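Local coordinates for Tat-secreted protein Rv2525c (Mycobacterium tuberculosis, PDB 4PMR) that may act as a peptidoglycan hydrolase with glycosidase activity and, in vitro, cleaves p-nitrophenyl esters, with a preference for the butyrate, at residues D110-Y115 with N143-D148. Sequence-based numbering, arbitrary orientation.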
loop_
_atom_site.group_PDB
_atom_site.type_symbol
_atom_site.label_atom_id
_atom_site.label_comp_id
_atom_site.label_asym_id
_atom_site.label_seq_id
_atom_site.Cartn_x
_atom_site.Cartn_y
_atom_site.Cartn_z
ATOM N N ASP A 110 -7.920 3.929 -2.484
ATOM C CA ASP A 110 -8.888 2.962 -1.948
ATOM C C ASP A 110 -10.284 3.413 -2.375
ATOM O O ASP A 110 -11.112 3.764 -1.541
ATOM C CB ASP A 110 -8.734 2.861 -0.414
ATOM C CG ASP A 110 -9.766 1.993 0.286
ATOM O OD1 ASP A 110 -10.295 1.049 -0.362
ATOM O OD2 ASP A 110 -10.109 2.304 1.446
ATOM N N ASP A 111 -10.516 3.425 -3.701
ATOM C CA ASP A 111 -11.715 3.961 -4.343
ATOM C C ASP A 111 -11.917 3.388 -5.724
ATOM O O ASP A 111 -11.033 2.705 -6.259
ATOM C CB ASP A 111 -11.581 5.501 -4.461
ATOM C CG ASP A 111 -11.888 6.236 -3.170
ATOM O OD1 ASP A 111 -13.070 6.275 -2.779
ATOM O OD2 ASP A 111 -10.939 6.667 -2.501
ATOM N N ASN A 112 -13.066 3.716 -6.321
ATOM C CA ASN A 112 -13.444 3.357 -7.685
ATOM C C ASN A 112 -13.691 4.682 -8.432
ATOM O O ASN A 112 -14.838 5.066 -8.663
ATOM C CB ASN A 112 -14.675 2.427 -7.676
ATOM C CG ASN A 112 -14.998 1.900 -9.047
ATOM O OD1 ASN A 112 -14.196 2.015 -9.980
ATOM N ND2 ASN A 112 -16.194 1.351 -9.212
ATOM N N PRO A 113 -12.627 5.477 -8.702
ATOM C CA PRO A 113 -12.865 6.821 -9.248
ATOM C C PRO A 113 -13.271 6.846 -10.709
ATOM O O PRO A 113 -12.980 5.922 -11.468
ATOM C CB PRO A 113 -11.506 7.506 -9.068
ATOM C CG PRO A 113 -10.524 6.358 -9.237
ATOM C CD PRO A 113 -11.182 5.251 -8.468
ATOM N N SER A 114 -13.929 7.943 -11.099
ATOM C CA SER A 114 -14.230 8.214 -12.492
ATOM C C SER A 114 -12.925 8.676 -13.177
ATOM O O SER A 114 -11.958 9.049 -12.486
ATOM C CB SER A 114 -15.308 9.296 -12.598
ATOM O OG SER A 114 -14.763 10.553 -12.221
ATOM N N TYR A 115 -12.907 8.675 -14.529
ATOM C CA TYR A 115 -11.783 9.188 -15.300
ATOM C C TYR A 115 -11.563 10.696 -15.002
ATOM O O TYR A 115 -10.415 11.142 -14.937
ATOM C CB TYR A 115 -11.974 8.930 -16.807
ATOM C CG TYR A 115 -10.747 9.279 -17.626
ATOM C CD1 TYR A 115 -9.504 8.730 -17.324
ATOM C CD2 TYR A 115 -10.833 10.145 -18.717
ATOM C CE1 TYR A 115 -8.373 9.039 -18.074
ATOM C CE2 TYR A 115 -9.706 10.460 -19.478
ATOM C CZ TYR A 115 -8.475 9.908 -19.146
ATOM O OH TYR A 115 -7.346 10.197 -19.873
ATOM N N ASN A 143 -7.541 0.047 -8.507
ATOM C CA ASN A 143 -8.211 -0.971 -9.328
ATOM C C ASN A 143 -7.519 -1.028 -10.718
ATOM O O ASN A 143 -6.668 -0.175 -11.007
ATOM C CB ASN A 143 -9.749 -0.701 -9.425
ATOM C CG ASN A 143 -10.161 0.558 -10.189
ATOM O OD1 ASN A 143 -9.453 1.049 -11.066
ATOM N ND2 ASN A 143 -11.348 1.078 -9.921
ATOM N N SER A 144 -7.886 -1.999 -11.570
ATOM C CA SER A 144 -7.262 -2.200 -12.883
ATOM C C SER A 144 -7.417 -0.981 -13.832
ATOM O O SER A 144 -6.488 -0.702 -14.588
ATOM C CB SER A 144 -7.803 -3.454 -13.554
ATOM O OG SER A 144 -9.199 -3.328 -13.717
ATOM N N LYS A 145 -8.546 -0.229 -13.753
ATOM C CA LYS A 145 -8.732 0.945 -14.624
ATOM C C LYS A 145 -7.756 2.043 -14.226
ATOM O O LYS A 145 -7.130 2.633 -15.107
ATOM C CB LYS A 145 -10.171 1.502 -14.573
ATOM C CG LYS A 145 -11.294 0.554 -15.020
ATOM C CD LYS A 145 -12.691 1.122 -14.657
ATOM C CE LYS A 145 -12.830 1.424 -13.173
ATOM N NZ LYS A 145 -14.227 1.690 -12.760
ATOM N N THR A 146 -7.620 2.311 -12.903
ATOM C CA THR A 146 -6.736 3.374 -12.392
ATOM C C THR A 146 -5.306 3.028 -12.732
ATOM O O THR A 146 -4.575 3.907 -13.192
ATOM C CB THR A 146 -6.951 3.636 -10.889
ATOM O OG1 THR A 146 -8.331 3.912 -10.685
ATOM C CG2 THR A 146 -6.121 4.809 -10.358
ATOM N N ILE A 147 -4.921 1.756 -12.560
ATOM C CA ILE A 147 -3.567 1.275 -12.912
ATOM C C ILE A 147 -3.322 1.541 -14.397
ATOM O O ILE A 147 -2.291 2.105 -14.749
ATOM C CB ILE A 147 -3.364 -0.225 -12.547
ATOM C CG1 ILE A 147 -3.327 -0.396 -11.004
ATOM C CG2 ILE A 147 -2.078 -0.825 -13.232
ATOM C CD1 ILE A 147 -3.389 -1.800 -10.550
ATOM N N ASP A 148 -4.317 1.236 -15.252
ATOM C CA ASP A 148 -4.194 1.464 -16.683
ATOM C C ASP A 148 -3.946 2.944 -17.005
ATOM O O ASP A 148 -2.999 3.250 -17.723
ATOM C CB ASP A 148 -5.420 0.952 -17.415
ATOM C CG ASP A 148 -5.080 0.586 -18.830
ATOM O OD1 ASP A 148 -4.068 -0.145 -19.032
ATOM O OD2 ASP A 148 -5.760 1.089 -19.739
HETATM O O HOH W 1 -8.701 2.747 -8.070
HETATM O O HOH W 2 -11.246 3.778 -11.490
HETATM O O HOH W 3 -14.505 4.421 -13.169
#
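K145 reaches across to N112 here, where two neighbouring beta-alpha connections of a TIM-barrel-like glycoside hydrolase domain meet: the loop from strand 105-108 to helix 115-133, and the start of helix 144-153, which follows strand 138-142. The ammonium NZ of K145 donates to N112 OD1 at 2.8 Å, lying in the amide plane on a lone pair, with a C=O...N angle of 137°. A bend at chi3 turns the end of the lysine chain toward that oxygen. N143 ND2 also comes within 3.0 Å of N112 OD1, the two amide planes being nearly perpendicular at 80°. Beside this polar group, P113 crosses T146 at about a right angle, its CG 3.6 Å from T146 OG1.

Water does much of the remaining joining. One molecule donates to D111 O, accepts from N143 N and hydrogen-bonds T146 OG1; a second links P113 O, N143 ND2 and the same threonine oxygen. A third bridges P113 O to K145 NZ, giving the ammonium another acceptor.

Behind this shell, N143 is the N-cap of its helix, and its ND2 is further fixed by a hydrogen bond to W164 O. The D111 side chain leads away, OD2 taking a hydrogen bond from W76 NE1, while its carbonyl O accepts from the first water. At the cap, T146 N donates to N143 OD1 over 2.9 Å, almost straight at 166°.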